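PDB 6SYY: periplasmic cell division protein (SufI) from Aquifex aeolicus, which probably works as a copper-dependent oxidase, a multicopper oxidase of the laccase type that carries a methionine-rich loop. Local coordinates for residues H120-P125 against G176-E181; T155-P160 against H508-E513; I150-T155 against S383-I388. All blocks are in the same frame, centred on the assembly; numbering follows the deposited sequence.

Contact 1 (H120-P125 against G176-E181); sequences HGFRAP and GMIIIE. With CU (copper (II) ion), chain E.
Phe122 meets Ile178 and Ile180 with the outer end of its ring, and these two residues of strand 176-181 supply the whole apolar contact. The closest approach is 3.6 Å, from Phe122 CZ to Ile178 CD1; the branch methyl of the same isoleucine, CG2, stands 4.1 Å from that CZ. On the neighbouring ring carbon, Phe122 CE1 lies 4.1 Å from Ile180 CD1. Both CD1 methyls reach the ring obliquely. The side chains of Ile178 and Phe122 come from opposite directions, whereas Ile180 comes in at a slant.

The isoleucines are two residues apart on the strand and so present their side chains on one face. In each, CG1 is anti to the carbonyl carbon and the chain is extended (chi2 173° in Ile178), which carries CD1 out to the ring. Leu97 and Ile149 also touch Phe122, and Tyr156 of the adjacent strand packs on both isoleucines.

Behind the ring, Gly121 makes the turn from strand 117-120 with a positive phi of 99°. His120, just before it, turns its ring away from the isoleucines and binds copper through ND1 at 2.0 Å, while its NE2 is hydrogen-bonded to Asp479. The apolar core of a cupredoxin-like domain thus takes in a residue two along the chain from a type 3 copper ligand of the trinuclear centre, in the His-X-His motif of multicopper oxidases.

Contact 2 (T155-P160 against H508-E513); sequences TYFYHP and HCHILE. With CU (copper (II) ion), chain E; CU (copper (II) ion), chain C; CU (copper (II) ion), chain B; O (oxygen atom), chain F.
The extended strand carrying His159 faces the turn carrying His510, where strand 503-509 runs into helix 512-516. Both histidines converge on one copper ion, His159 NE2 at 1.8 Å and His510 NE2 at 2.3 Å; His120 also binds it. The two NE2 atoms are 3.7 Å apart and the ring planes are perpendicular, with His159 NE2 near the plane of the His510 ring at its edge.

Phe157 adds an apolar wall: its CE2 lies 4.1 Å from His510 CE1, which sits at the edge of the phenyl ring. One face of that ring is covered by His159 CD2, 3.4 Å above its centre. Rotation of the His159 ring is fixed at its far side, where ND1 donates to Pro160 O, a bond lying almost in the imidazole plane.

His508 uses its nitrogens likewise, ND1 donating to Cys509 O, though tilted from the ring plane, and NE2 binding a second copper at 2.2 Å, completed by His161 and His456. The oxygen atom bridges the two coppers. Cys509 turns the other way, with SG anti to the backbone N (chi1 176°), and binds a third copper at 2.0 Å; Ile511 N donates to that sulfur. This type 1 copper, also bound by His451 and His514, is joined through His-Cys-His to the type 3 pair between the N- and C-terminal cupredoxin domains, as in other multicopper oxidases.

Contact 3 (I150-T155 against S383-I388); sequences IDRSGT and SEVTPI
Arg152 carries this contact, reaching from the loop ahead of strand 154-160 to the irregular segment 383-388. The polar part includes a weak hydrogen bond: Arg152 NH2 donates to Ser383 OG at 2.8 Å, bent to 129° at the hydrogen. The hydroxyl lies in the plane of the guanidinium, at its edge. The arginine chain runs extended through chi2 and then bends at chi3 (67°), which swings the guanidinium round to the serine. Ser383 OG in turn sits between its own backbone N and carbonyl carbon, where it can face NH2. Glu384 contributes its backbone: its O is 3.4 Å from Arg152 NH2, approaching obliquely to the guanidinium plane, while its carboxylate leads away from the arginine.

The van der Waals part is small. Val385 CG2 stands 4.0 Å from Arg152 NH2, again oblique to the flat group. Trp477 touches both Arg152 and Val385, and so connects the two segments.

Stronger polar partners lie beyond the segments. Arg152 NH1 is hydrogen-bonded to the carbonyl oxygens of Gly281 and Leu283, and Ser383 OG to Leu284 O. The guanidinium is therefore gripped mainly by neutral oxygens, backbone carbonyls and a hydroxyl, and none of the bonds named here is a salt bridge. Such chemistry implies a positive side chain held by neutral oxygens, which joins the loop before strand 154-160 to 383-388 and to the start of strand 282-290 with Gly281 just ahead of it, away from the copper sites.

From the N terminus, the chain passes 120-125, then 150-155 and 155-160, which run on through Thr155, and reaches 176-181, where contact 1 closes the shortest loop. Contact 3 closes next, at 383-388, and contact 2 last, at 508-513. Contact 1 crosses both others, since each starts inside its loop and ends beyond it; contacts 2 and 3 also cross. Strands 154-160 and 176-181 are neighbours in one sheet, joined by Ile178 with Tyr156 and Ile180 with Gly154. Contact 1 works within the N-terminal part, contact 2 joins it to the C-terminal part at the shared copper, and contact 3 ties it to the loop before strand 394-402.

Contact 1 (H120-P125 against G176-E181)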
ATOM      1  N   HIS A 120      -4.326  -2.030   6.183  1.00 30.04           N
ATOM      2  CA  HIS A 120      -3.629  -2.847   5.195  1.00 29.27           C
ATOM      3  C   HIS A 120      -2.226  -3.188   5.675  1.00 42.81           C
ATOM      4  O   HIS A 120      -1.417  -2.298   5.959  1.00 30.10           O
ATOM      5  CB  HIS A 120      -3.591  -2.103   3.856  1.00 26.75           C
ATOM      6  CG  HIS A 120      -2.967  -2.875   2.730  1.00 34.78           C
ATOM      7  ND1 HIS A 120      -3.485  -2.864   1.452  1.00 35.51           N
ATOM      8  CD2 HIS A 120      -1.853  -3.646   2.675  1.00 37.92           C
ATOM      9  CE1 HIS A 120      -2.729  -3.608   0.664  1.00 48.46           C
ATOM     10  NE2 HIS A 120      -1.731  -4.093   1.380  1.00 33.37           N
ATOM     11  N   GLY A 121      -1.942  -4.486   5.760  1.00 33.52           N
ATOM     12  CA  GLY A 121      -0.657  -4.978   6.204  1.00 32.59           C
ATOM     13  C   GLY A 121      -0.612  -5.418   7.652  1.00 25.11           C
ATOM     14  O   GLY A 121       0.370  -6.054   8.054  1.00 40.54           O
ATOM     15  N   PHE A 122      -1.642  -5.112   8.439  1.00 41.45           N
ATOM     16  CA  PHE A 122      -1.638  -5.467   9.853  1.00 20.11           C
ATOM     17  C   PHE A 122      -1.884  -6.959  10.052  1.00 44.42           C
ATOM     18  O   PHE A 122      -2.684  -7.580   9.346  1.00 32.56           O
ATOM     19  CB  PHE A 122      -2.711  -4.678  10.613  1.00 31.26           C
ATOM     20  CG  PHE A 122      -2.313  -3.271  10.966  1.00 42.43           C
ATOM     21  CD1 PHE A 122      -1.343  -2.595  10.241  1.00 28.78           C
ATOM     22  CD2 PHE A 122      -2.909  -2.624  12.035  1.00 29.19           C
ATOM     23  CE1 PHE A 122      -0.983  -1.298  10.573  1.00 29.34           C
ATOM     24  CE2 PHE A 122      -2.553  -1.327  12.371  1.00 46.40           C
ATOM     25  CZ  PHE A 122      -1.588  -0.664  11.640  1.00 32.87           C
ATOM     26  N   ARG A 123      -1.180  -7.534  11.022  1.00 33.29           N
ATOM     27  CA  ARG A 123      -1.582  -8.795  11.632  1.00 34.44           C
ATOM     28  C   ARG A 123      -2.538  -8.453  12.767  1.00 26.41           C
ATOM     29  O   ARG A 123      -2.117  -7.937  13.808  1.00 51.01           O
ATOM     30  CB  ARG A 123      -0.372  -9.569  12.146  1.00 23.57           C
ATOM     31  CG  ARG A 123       0.599  -9.992  11.073  1.00 25.33           C
ATOM     32  CD  ARG A 123       1.936 -10.395  11.674  1.00 35.53           C
ATOM     33  NE  ARG A 123       2.871 -10.814  10.639  1.00 41.72           N
ATOM     34  CZ  ARG A 123       3.166 -12.080  10.371  1.00 70.34           C
ATOM     35  NH1 ARG A 123       2.608 -13.052  11.081  1.00 49.57           N
ATOM     36  NH2 ARG A 123       4.024 -12.372   9.401  1.00 42.99           N
ATOM     37  N   ALA A 124      -3.822  -8.716  12.561  1.00 30.73           N
ATOM     38  CA  ALA A 124      -4.859  -8.337  13.506  1.00 36.39           C
ATOM     39  C   ALA A 124      -5.899  -9.441  13.593  1.00 38.36           C
ATOM     40  O   ALA A 124      -6.057 -10.225  12.647  1.00 31.55           O
ATOM     41  CB  ALA A 124      -5.539  -7.026  13.086  1.00 19.66           C
ATOM     42  N   PRO A 125      -6.613  -9.541  14.713  1.00 37.46           N
ATOM     43  CA  PRO A 125      -7.837 -10.349  14.715  1.00 24.38           C
ATOM     44  C   PRO A 125      -8.792  -9.783  13.677  1.00 32.54           C
ATOM     45  O   PRO A 125      -8.920  -8.567  13.526  1.00 36.52           O
ATOM     46  CB  PRO A 125      -8.376 -10.195  16.143  1.00 33.44           C
ATOM     47  CG  PRO A 125      -7.212  -9.710  16.949  1.00 33.24           C
ATOM     48  CD  PRO A 125      -6.377  -8.891  16.013  1.00 35.81           C
ATOM     49  N   GLY A 176      -4.650   6.821   3.617  1.00 22.06           N
ATOM     50  CA  GLY A 176      -3.656   7.388   4.506  1.00 24.66           C
ATOM     51  C   GLY A 176      -2.540   6.400   4.760  1.00 20.85           C
ATOM     52  O   GLY A 176      -2.689   5.189   4.557  1.00 24.22           O
ATOM     53  N   MET A 177      -1.415   6.941   5.218  1.00 18.52           N
ATOM     54  CA  MET A 177      -0.223   6.166   5.521  1.00 18.39           C
ATOM     55  C   MET A 177      -0.102   5.940   7.024  1.00 24.22           C
ATOM     56  O   MET A 177      -0.468   6.804   7.827  1.00 21.67           O
ATOM     57  CB  MET A 177       1.030   6.874   4.994  1.00 18.41           C
ATOM     58  CG  MET A 177       2.347   6.241   5.423  1.00 22.61           C
ATOM     59  SD  MET A 177       3.811   7.062   4.749  1.00 26.67           S
ATOM     60  CE  MET A 177       3.653   6.689   3.001  1.00 18.29           C
ATOM     61  N   ILE A 178       0.410   4.766   7.388  1.00 26.98           N
ATOM     62  CA  ILE A 178       0.759   4.410   8.758  1.00 39.14           C
ATOM     63  C   ILE A 178       2.261   4.160   8.812  1.00 31.77           C
ATOM     64  O   ILE A 178       2.821   3.512   7.920  1.00 27.82           O
ATOM     65  CB  ILE A 178      -0.018   3.161   9.226  1.00 30.36           C
ATOM     66  CG1 ILE A 178      -1.521   3.439   9.252  1.00 26.69           C
ATOM     67  CG2 ILE A 178       0.474   2.684  10.591  1.00 21.73           C
ATOM     68  CD1 ILE A 178      -2.357   2.207   9.531  1.00 26.00           C
ATOM     69  N   ILE A 179       2.915   4.678   9.851  1.00 29.97           N
ATOM     70  CA  ILE A 179       4.325   4.397  10.107  1.00 37.71           C
ATOM     71  C   ILE A 179       4.433   3.716  11.463  1.00 22.71           C
ATOM     72  O   ILE A 179       4.146   4.331  12.499  1.00 40.68           O
ATOM     73  CB  ILE A 179       5.196   5.657  10.067  1.00 23.84           C
ATOM     74  CG1 ILE A 179       5.315   6.187   8.640  1.00 19.22           C
ATOM     75  CG2 ILE A 179       6.575   5.344  10.619  1.00 23.66           C
ATOM     76  CD1 ILE A 179       6.121   7.465   8.547  1.00 19.45           C
ATOM     77  N   ILE A 180       4.859   2.455  11.460  1.00 28.05           N
ATOM     78  CA  ILE A 180       5.146   1.720  12.685  1.00 20.21           C
ATOM     79  C   ILE A 180       6.624   1.867  12.998  1.00 35.65           C
ATOM     80  O   ILE A 180       7.469   1.878  12.095  1.00 28.44           O
ATOM     81  CB  ILE A 180       4.746   0.239  12.547  1.00 20.63           C
ATOM     82  CG1 ILE A 180       3.237   0.107  12.371  1.00 32.24           C
ATOM     83  CG2 ILE A 180       5.191  -0.556  13.764  1.00 26.21           C
ATOM     84  CD1 ILE A 180       2.770  -1.331  12.264  1.00 29.96           C
ATOM     85  N   GLU A 181       6.938   1.998  14.281  1.00 26.94           N
ATOM     86  CA  GLU A 181       8.311   2.109  14.742  1.00 33.14           C
ATOM     87  C   GLU A 181       8.621   0.971  15.702  1.00 42.96           C
ATOM     88  O   GLU A 181       7.782   0.591  16.527  1.00 28.20           O
ATOM     89  CB  GLU A 181       8.548   3.460  15.419  1.00 32.87           C
ATOM     90  CG  GLU A 181       8.398   4.641  14.472  1.00 38.61           C
ATOM     91  CD  GLU A 181       8.559   5.977  15.170  1.00 89.16           C
ATOM     92  OE1 GLU A 181       7.860   6.211  16.182  1.00 88.62           O
ATOM     93  OE2 GLU A 181       9.389   6.790  14.711  1.00 67.67           O
TER
HETATM   94 CU    CU E 704      -5.195  -2.219   0.732  0.60 38.83          CU

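Contact 2 (T155-P160 against H508-E513)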
ATOM      1  N   THR A 155       6.185   0.992   6.592  1.00 29.00           N
ATOM      2  CA  THR A 155       5.151   1.845   6.024  1.00 24.61           C
ATOM      3  C   THR A 155       3.903   1.017   5.740  1.00 34.53           C
ATOM      4  O   THR A 155       3.936   0.090   4.923  1.00 21.82           O
ATOM      5  CB  THR A 155       5.641   2.514   4.743  1.00 29.40           C
ATOM      6  OG1 THR A 155       6.824   3.272   5.025  1.00 30.01           O
ATOM      7  CG2 THR A 155       4.567   3.431   4.183  1.00 19.20           C
ATOM      8  N   TYR A 156       2.809   1.363   6.402  1.00 27.32           N
ATOM      9  CA  TYR A 156       1.541   0.674   6.237  1.00 25.31           C
ATOM     10  C   TYR A 156       0.515   1.667   5.690  1.00 25.58           C
ATOM     11  O   TYR A 156       0.844   2.801   5.344  1.00 21.74           O
ATOM     12  CB  TYR A 156       1.131   0.011   7.557  1.00 21.81           C
ATOM     13  CG  TYR A 156       2.135  -1.046   7.995  1.00 29.36           C
ATOM     14  CD1 TYR A 156       1.922  -2.392   7.723  1.00 28.22           C
ATOM     15  CD2 TYR A 156       3.314  -0.689   8.648  1.00 33.75           C
ATOM     16  CE1 TYR A 156       2.844  -3.357   8.106  1.00 31.79           C
ATOM     17  CE2 TYR A 156       4.243  -1.646   9.033  1.00 27.48           C
ATOM     18  CZ  TYR A 156       4.001  -2.978   8.760  1.00 28.37           C
ATOM     19  OH  TYR A 156       4.918  -3.933   9.144  1.00 30.15           O
ATOM     20  N   PHE A 157      -0.735   1.231   5.611  1.00 25.08           N
ATOM     21  CA  PHE A 157      -1.686   1.805   4.668  1.00 26.14           C
ATOM     22  C   PHE A 157      -3.083   1.593   5.233  1.00 28.33           C
ATOM     23  O   PHE A 157      -3.457   0.457   5.531  1.00 32.31           O
ATOM     24  CB  PHE A 157      -1.505   1.110   3.304  1.00 19.17           C
ATOM     25  CG  PHE A 157      -2.319   1.685   2.171  1.00 35.48           C
ATOM     26  CD1 PHE A 157      -2.894   2.942   2.248  1.00 47.07           C
ATOM     27  CD2 PHE A 157      -2.500   0.941   1.008  1.00 36.17           C
ATOM     28  CE1 PHE A 157      -3.639   3.448   1.186  1.00 30.76           C
ATOM     29  CE2 PHE A 157      -3.242   1.435  -0.053  1.00 28.33           C
ATOM     30  CZ  PHE A 157      -3.813   2.692   0.036  1.00 32.48           C
ATOM     31  N   TYR A 158      -3.847   2.667   5.419  1.00 29.49           N
ATOM     32  CA  TYR A 158      -5.239   2.533   5.832  1.00 29.07           C
ATOM     33  C   TYR A 158      -6.144   3.136   4.770  1.00 24.67           C
ATOM     34  O   TYR A 158      -5.874   4.227   4.256  1.00 36.47           O
ATOM     35  CB  TYR A 158      -5.507   3.155   7.210  1.00 23.79           C
ATOM     36  CG  TYR A 158      -5.357   4.654   7.361  1.00 18.87           C
ATOM     37  CD1 TYR A 158      -6.462   5.489   7.295  1.00 22.73           C
ATOM     38  CD2 TYR A 158      -4.126   5.226   7.646  1.00 32.58           C
ATOM     39  CE1 TYR A 158      -6.339   6.862   7.479  1.00 21.40           C
ATOM     40  CE2 TYR A 158      -3.991   6.593   7.827  1.00 32.57           C
ATOM     41  CZ  TYR A 158      -5.103   7.405   7.740  1.00 26.52           C
ATOM     42  OH  TYR A 158      -4.983   8.767   7.914  1.00 30.04           O
ATOM     43  N   HIS A 159      -7.201   2.407   4.433  1.00 30.19           N
ATOM     44  CA  HIS A 159      -8.099   2.765   3.348  1.00 25.27           C
ATOM     45  C   HIS A 159      -9.381   1.966   3.522  1.00 22.22           C
ATOM     46  O   HIS A 159      -9.390   0.955   4.234  1.00 26.35           O
ATOM     47  CB  HIS A 159      -7.454   2.489   1.975  1.00 24.46           C
ATOM     48  CG  HIS A 159      -7.195   1.038   1.698  1.00 30.27           C
ATOM     49  ND1 HIS A 159      -8.194   0.152   1.353  1.00 37.14           N
ATOM     50  CD2 HIS A 159      -6.044   0.324   1.696  1.00 41.45           C
ATOM     51  CE1 HIS A 159      -7.670  -1.046   1.159  1.00 31.71           C
ATOM     52  NE2 HIS A 159      -6.367  -0.969   1.361  1.00 48.31           N
ATOM     53  N   PRO A 160     -10.479   2.399   2.910  1.00 19.95           N
ATOM     54  CA  PRO A 160     -11.749   1.694   3.109  1.00 24.55           C
ATOM     55  C   PRO A 160     -11.778   0.362   2.380  1.00 39.81           C
ATOM     56  O   PRO A 160     -11.067   0.132   1.398  1.00 29.06           O
ATOM     57  CB  PRO A 160     -12.789   2.661   2.538  1.00 22.23           C
ATOM     58  CG  PRO A 160     -12.032   3.464   1.555  1.00 26.51           C
ATOM     59  CD  PRO A 160     -10.652   3.612   2.099  1.00 19.45           C
ATOM     60  N   HIS A 508      -7.285 -11.178  -2.395  1.00 26.44           N
ATOM     61  CA  HIS A 508      -7.905 -10.404  -3.460  1.00 35.73           C
ATOM     62  C   HIS A 508      -6.838  -9.669  -4.255  1.00 27.02           C
ATOM     63  O   HIS A 508      -5.723  -9.437  -3.780  1.00 25.17           O
ATOM     64  CB  HIS A 508      -8.933  -9.408  -2.901  1.00 22.43           C
ATOM     65  CG  HIS A 508      -8.335  -8.311  -2.072  1.00 34.09           C
ATOM     66  ND1 HIS A 508      -8.072  -7.056  -2.579  1.00 30.00           N
ATOM     67  CD2 HIS A 508      -7.953  -8.280  -0.774  1.00 34.77           C
ATOM     68  CE1 HIS A 508      -7.550  -6.300  -1.628  1.00 49.11           C
ATOM     69  NE2 HIS A 508      -7.467  -7.020  -0.523  1.00 40.14           N
ATOM     70  N   CYS A 509      -7.201  -9.318  -5.482  1.00 21.13           N
ATOM     71  CA  CYS A 509      -6.385  -8.414  -6.275  1.00 25.02           C
ATOM     72  C   CYS A 509      -6.486  -7.005  -5.716  1.00 31.11           C
ATOM     73  O   CYS A 509      -7.545  -6.585  -5.244  1.00 32.58           O
ATOM     74  CB  CYS A 509      -6.847  -8.433  -7.726  1.00 35.78           C
ATOM     75  SG  CYS A 509      -5.985  -7.276  -8.775  1.00 31.21           S
ATOM     76  N   HIS A 510      -5.380  -6.267  -5.763  1.00 23.14           N
ATOM     77  CA  HIS A 510      -5.373  -4.916  -5.227  1.00 25.24           C
ATOM     78  C   HIS A 510      -5.541  -3.856  -6.302  1.00 21.01           C
ATOM     79  O   HIS A 510      -5.354  -2.667  -6.020  1.00 31.06           O
ATOM     80  CB  HIS A 510      -4.105  -4.649  -4.422  1.00 22.55           C
ATOM     81  CG  HIS A 510      -4.302  -3.632  -3.346  1.00 40.45           C
ATOM     82  ND1 HIS A 510      -4.357  -2.278  -3.604  1.00 30.43           N
ATOM     83  CD2 HIS A 510      -4.503  -3.771  -2.014  1.00 31.23           C
ATOM     84  CE1 HIS A 510      -4.563  -1.627  -2.473  1.00 34.79           C
ATOM     85  NE2 HIS A 510      -4.653  -2.509  -1.493  1.00 35.65           N
ATOM     86  N   ILE A 511      -5.870  -4.253  -7.527  1.00 24.04           N
ATOM     87  CA  ILE A 511      -6.476  -3.312  -8.462  1.00 28.82           C
ATOM     88  C   ILE A 511      -7.908  -3.107  -7.983  1.00 39.16           C
ATOM     89  O   ILE A 511      -8.708  -4.047  -7.989  1.00 29.03           O
ATOM     90  CB  ILE A 511      -6.421  -3.823  -9.907  1.00 26.22           C
ATOM     91  CG1 ILE A 511      -4.976  -3.798 -10.419  1.00 21.60           C
ATOM     92  CG2 ILE A 511      -7.321  -2.992 -10.803  1.00 22.01           C
ATOM     93  CD1 ILE A 511      -4.788  -4.422 -11.778  1.00 21.93           C
ATOM     94  N   LEU A 512      -8.220  -1.890  -7.525  1.00 29.35           N
ATOM     95  CA  LEU A 512      -9.425  -1.679  -6.727  1.00 34.55           C
ATOM     96  C   LEU A 512     -10.689  -2.043  -7.496  1.00 28.95           C
ATOM     97  O   LEU A 512     -11.641  -2.579  -6.917  1.00 31.39           O
ATOM     98  CB  LEU A 512      -9.484  -0.232  -6.248  1.00 21.23           C
ATOM     99  CG  LEU A 512      -8.328   0.125  -5.318  1.00 20.72           C
ATOM    100  CD1 LEU A 512      -8.541   1.497  -4.714  1.00 21.16           C
ATOM    101  CD2 LEU A 512      -8.179  -0.935  -4.235  1.00 23.54           C
ATOM    102  N   GLU A 513     -10.715  -1.766  -8.799  1.00 29.53           N
ATOM    103  CA  GLU A 513     -11.867  -2.146  -9.606  1.00 32.70           C
ATOM    104  C   GLU A 513     -12.018  -3.663  -9.663  1.00 34.73           C
ATOM    105  O   GLU A 513     -13.122  -4.186  -9.488  1.00 32.78           O
ATOM    106  CB  GLU A 513     -11.752  -1.551 -11.009  1.00 44.18           C
ATOM    107  CG  GLU A 513     -12.037  -0.058 -11.067  1.00 34.09           C
ATOM    108  CD  GLU A 513     -10.982   0.766 -10.352  1.00 54.49           C
ATOM    109  OE1 GLU A 513      -9.784   0.427 -10.464  1.00 37.43           O
ATOM    110  OE2 GLU A 513     -11.352   1.745  -9.669  1.00 48.59           O
TER
HETATM  111 CU    CU E 704      -5.195  -2.219   0.732  0.60 38.83          CU
HETATM  112 CU    CU C 702      -7.850  -5.813   1.301  0.60 34.80          CU
HETATM  113 CU    CU B 701      -6.600  -7.840 -10.633  0.65 24.27          CU
HETATM  114  O     O F 705      -6.705  -4.103   0.879  0.60 29.00           O

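Contact 3 (I150-T155 against S383-I388)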
ATOM      1  N   ILE A 150       1.660  -5.938  16.344  1.00 32.80           N
ATOM      2  CA  ILE A 150       2.713  -6.945  16.370  1.00 28.02           C
ATOM      3  C   ILE A 150       3.521  -6.965  15.079  1.00 29.08           C
ATOM      4  O   ILE A 150       4.335  -7.865  14.878  1.00 39.97           O
ATOM      5  CB  ILE A 150       2.143  -8.345  16.673  1.00 24.98           C
ATOM      6  CG1 ILE A 150       1.170  -8.773  15.574  1.00 25.30           C
ATOM      7  CG2 ILE A 150       1.456  -8.353  18.030  1.00 23.58           C
ATOM      8  CD1 ILE A 150       0.558 -10.140  15.795  1.00 24.72           C
ATOM      9  N   ASP A 151       3.323  -5.984  14.208  1.00 22.20           N
ATOM     10  CA  ASP A 151       4.035  -5.917  12.943  1.00 26.54           C
ATOM     11  C   ASP A 151       5.381  -5.211  13.100  1.00 35.17           C
ATOM     12  O   ASP A 151       5.605  -4.438  14.034  1.00 32.78           O
ATOM     13  CB  ASP A 151       3.179  -5.200  11.901  1.00 28.65           C
ATOM     14  CG  ASP A 151       2.077  -6.084  11.356  1.00 55.15           C
ATOM     15  OD1 ASP A 151       2.393  -7.011  10.580  1.00 42.44           O
ATOM     16  OD2 ASP A 151       0.903  -5.871  11.728  1.00 40.82           O
ATOM     17  N   ARG A 152       6.282  -5.498  12.165  1.00 31.68           N
ATOM     18  CA  ARG A 152       7.588  -4.857  12.144  1.00 30.37           C
ATOM     19  C   ARG A 152       7.460  -3.413  11.684  1.00 42.00           C
ATOM     20  O   ARG A 152       6.532  -3.052  10.954  1.00 27.62           O
ATOM     21  CB  ARG A 152       8.534  -5.608  11.210  1.00 23.52           C
ATOM     22  CG  ARG A 152       8.484  -7.105  11.386  1.00 29.22           C
ATOM     23  CD  ARG A 152       9.248  -7.823  10.294  1.00 22.31           C
ATOM     24  NE  ARG A 152      10.685  -7.587  10.370  1.00 22.36           N
ATOM     25  CZ  ARG A 152      11.411  -7.077   9.380  1.00 39.27           C
ATOM     26  NH1 ARG A 152      10.841  -6.744   8.231  1.00 21.53           N
ATOM     27  NH2 ARG A 152      12.714  -6.908   9.535  1.00 24.04           N
ATOM     28  N   SER A 153       8.409  -2.585  12.117  1.00 35.28           N
ATOM     29  CA  SER A 153       8.415  -1.187  11.714  1.00 29.47           C
ATOM     30  C   SER A 153       8.431  -1.081  10.198  1.00 33.12           C
ATOM     31  O   SER A 153       9.039  -1.904   9.511  1.00 26.79           O
ATOM     32  CB  SER A 153       9.629  -0.463  12.293  1.00 35.93           C
ATOM     33  OG  SER A 153      10.836  -0.995  11.770  1.00 24.65           O
ATOM     34  N   GLY A 154       7.748  -0.074   9.678  1.00 27.18           N
ATOM     35  CA  GLY A 154       7.675   0.110   8.246  1.00 30.06           C
ATOM     36  C   GLY A 154       6.507   1.005   7.882  1.00 41.39           C
ATOM     37  O   GLY A 154       5.921   1.672   8.733  1.00 24.37           O
ATOM     38  N   THR A 155       6.185   0.992   6.592  1.00 29.00           N
ATOM     39  CA  THR A 155       5.151   1.845   6.024  1.00 24.61           C
ATOM     40  C   THR A 155       3.903   1.017   5.740  1.00 34.53           C
ATOM     41  O   THR A 155       3.936   0.090   4.923  1.00 21.82           O
ATOM     42  CB  THR A 155       5.641   2.514   4.743  1.00 29.40           C
ATOM     43  OG1 THR A 155       6.824   3.272   5.025  1.00 30.01           O
ATOM     44  CG2 THR A 155       4.567   3.431   4.183  1.00 19.20           C
ATOM     45  N   SER A 383      17.939  -5.044   9.430  1.00 29.96           N
ATOM     46  CA  SER A 383      17.062  -5.830  10.293  1.00 28.88           C
ATOM     47  C   SER A 383      17.327  -7.304  10.022  1.00 32.71           C
ATOM     48  O   SER A 383      18.149  -7.666   9.174  1.00 31.10           O
ATOM     49  CB  SER A 383      15.592  -5.500  10.050  1.00 21.33           C
ATOM     50  OG  SER A 383      15.195  -5.970   8.772  1.00 26.05           O
ATOM     51  N   GLU A 384      16.610  -8.154  10.748  1.00 31.04           N
ATOM     52  CA  GLU A 384      16.642  -9.591  10.528  1.00 33.35           C
ATOM     53  C   GLU A 384      15.355 -10.001   9.829  1.00 33.36           C
ATOM     54  O   GLU A 384      14.260  -9.789  10.360  1.00 52.90           O
ATOM     55  CB  GLU A 384      16.805 -10.347  11.846  1.00 35.65           C
ATOM     56  CG  GLU A 384      18.119 -10.062  12.552  1.00112.78           C
ATOM     57  CD  GLU A 384      19.325 -10.441  11.711  1.00133.08           C
ATOM     58  OE1 GLU A 384      19.236 -11.438  10.963  1.00134.47           O
ATOM     59  OE2 GLU A 384      20.359  -9.740  11.794  1.00 93.62           O
ATOM     60  N   VAL A 385      15.489 -10.556   8.634  1.00 41.84           N
ATOM     61  CA  VAL A 385      14.378 -11.167   7.918  1.00 30.02           C
ATOM     62  C   VAL A 385      14.637 -12.667   7.936  1.00 39.67           C
ATOM     63  O   VAL A 385      15.497 -13.171   7.205  1.00 44.46           O
ATOM     64  CB  VAL A 385      14.246 -10.635   6.488  1.00 30.20           C
ATOM     65  CG1 VAL A 385      13.032 -11.249   5.813  1.00 27.14           C
ATOM     66  CG2 VAL A 385      14.157  -9.121   6.495  1.00 28.50           C
ATOM     67  N   THR A 386      13.912 -13.383   8.783  1.00 35.63           N
ATOM     68  CA  THR A 386      14.103 -14.820   8.906  1.00 51.41           C
ATOM     69  C   THR A 386      13.435 -15.533   7.737  1.00 44.57           C
ATOM     70  O   THR A 386      12.229 -15.360   7.529  1.00 43.03           O
ATOM     71  CB  THR A 386      13.529 -15.321  10.223  1.00 53.80           C
ATOM     72  OG1 THR A 386      14.047 -14.529  11.299  1.00 70.25           O
ATOM     73  CG2 THR A 386      13.911 -16.774  10.444  1.00 92.99           C
ATOM     74  N   PRO A 387      14.167 -16.320   6.948  1.00 46.67           N
ATOM     75  CA  PRO A 387      13.525 -17.056   5.853  1.00 41.59           C
ATOM     76  C   PRO A 387      12.561 -18.099   6.394  1.00 38.92           C
ATOM     77  O   PRO A 387      12.801 -18.713   7.436  1.00 49.78           O
ATOM     78  CB  PRO A 387      14.703 -17.707   5.116  1.00 44.17           C
ATOM     79  CG  PRO A 387      15.912 -16.940   5.552  1.00 52.58           C
ATOM     80  CD  PRO A 387      15.625 -16.516   6.962  1.00 38.95           C
ATOM     81  N   ILE A 388      11.455 -18.286   5.682  1.00 40.84           N
ATOM     82  CA  ILE A 388      10.459 -19.276   6.074  1.00 30.38           C
ATOM     83  C   ILE A 388      10.953 -20.657   5.669  1.00 38.65           C
ATOM     84  O   ILE A 388      11.397 -20.864   4.532  1.00 38.62           O
ATOM     85  CB  ILE A 388       9.098 -18.961   5.431  1.00 28.31           C
ATOM     86  CG1 ILE A 388       8.600 -17.591   5.891  1.00 34.82           C
ATOM     87  CG2 ILE A 388       8.086 -20.051   5.754  1.00 28.69           C
ATOM     88  CD1 ILE A 388       7.328 -17.141   5.216  1.00 37.49           C
TER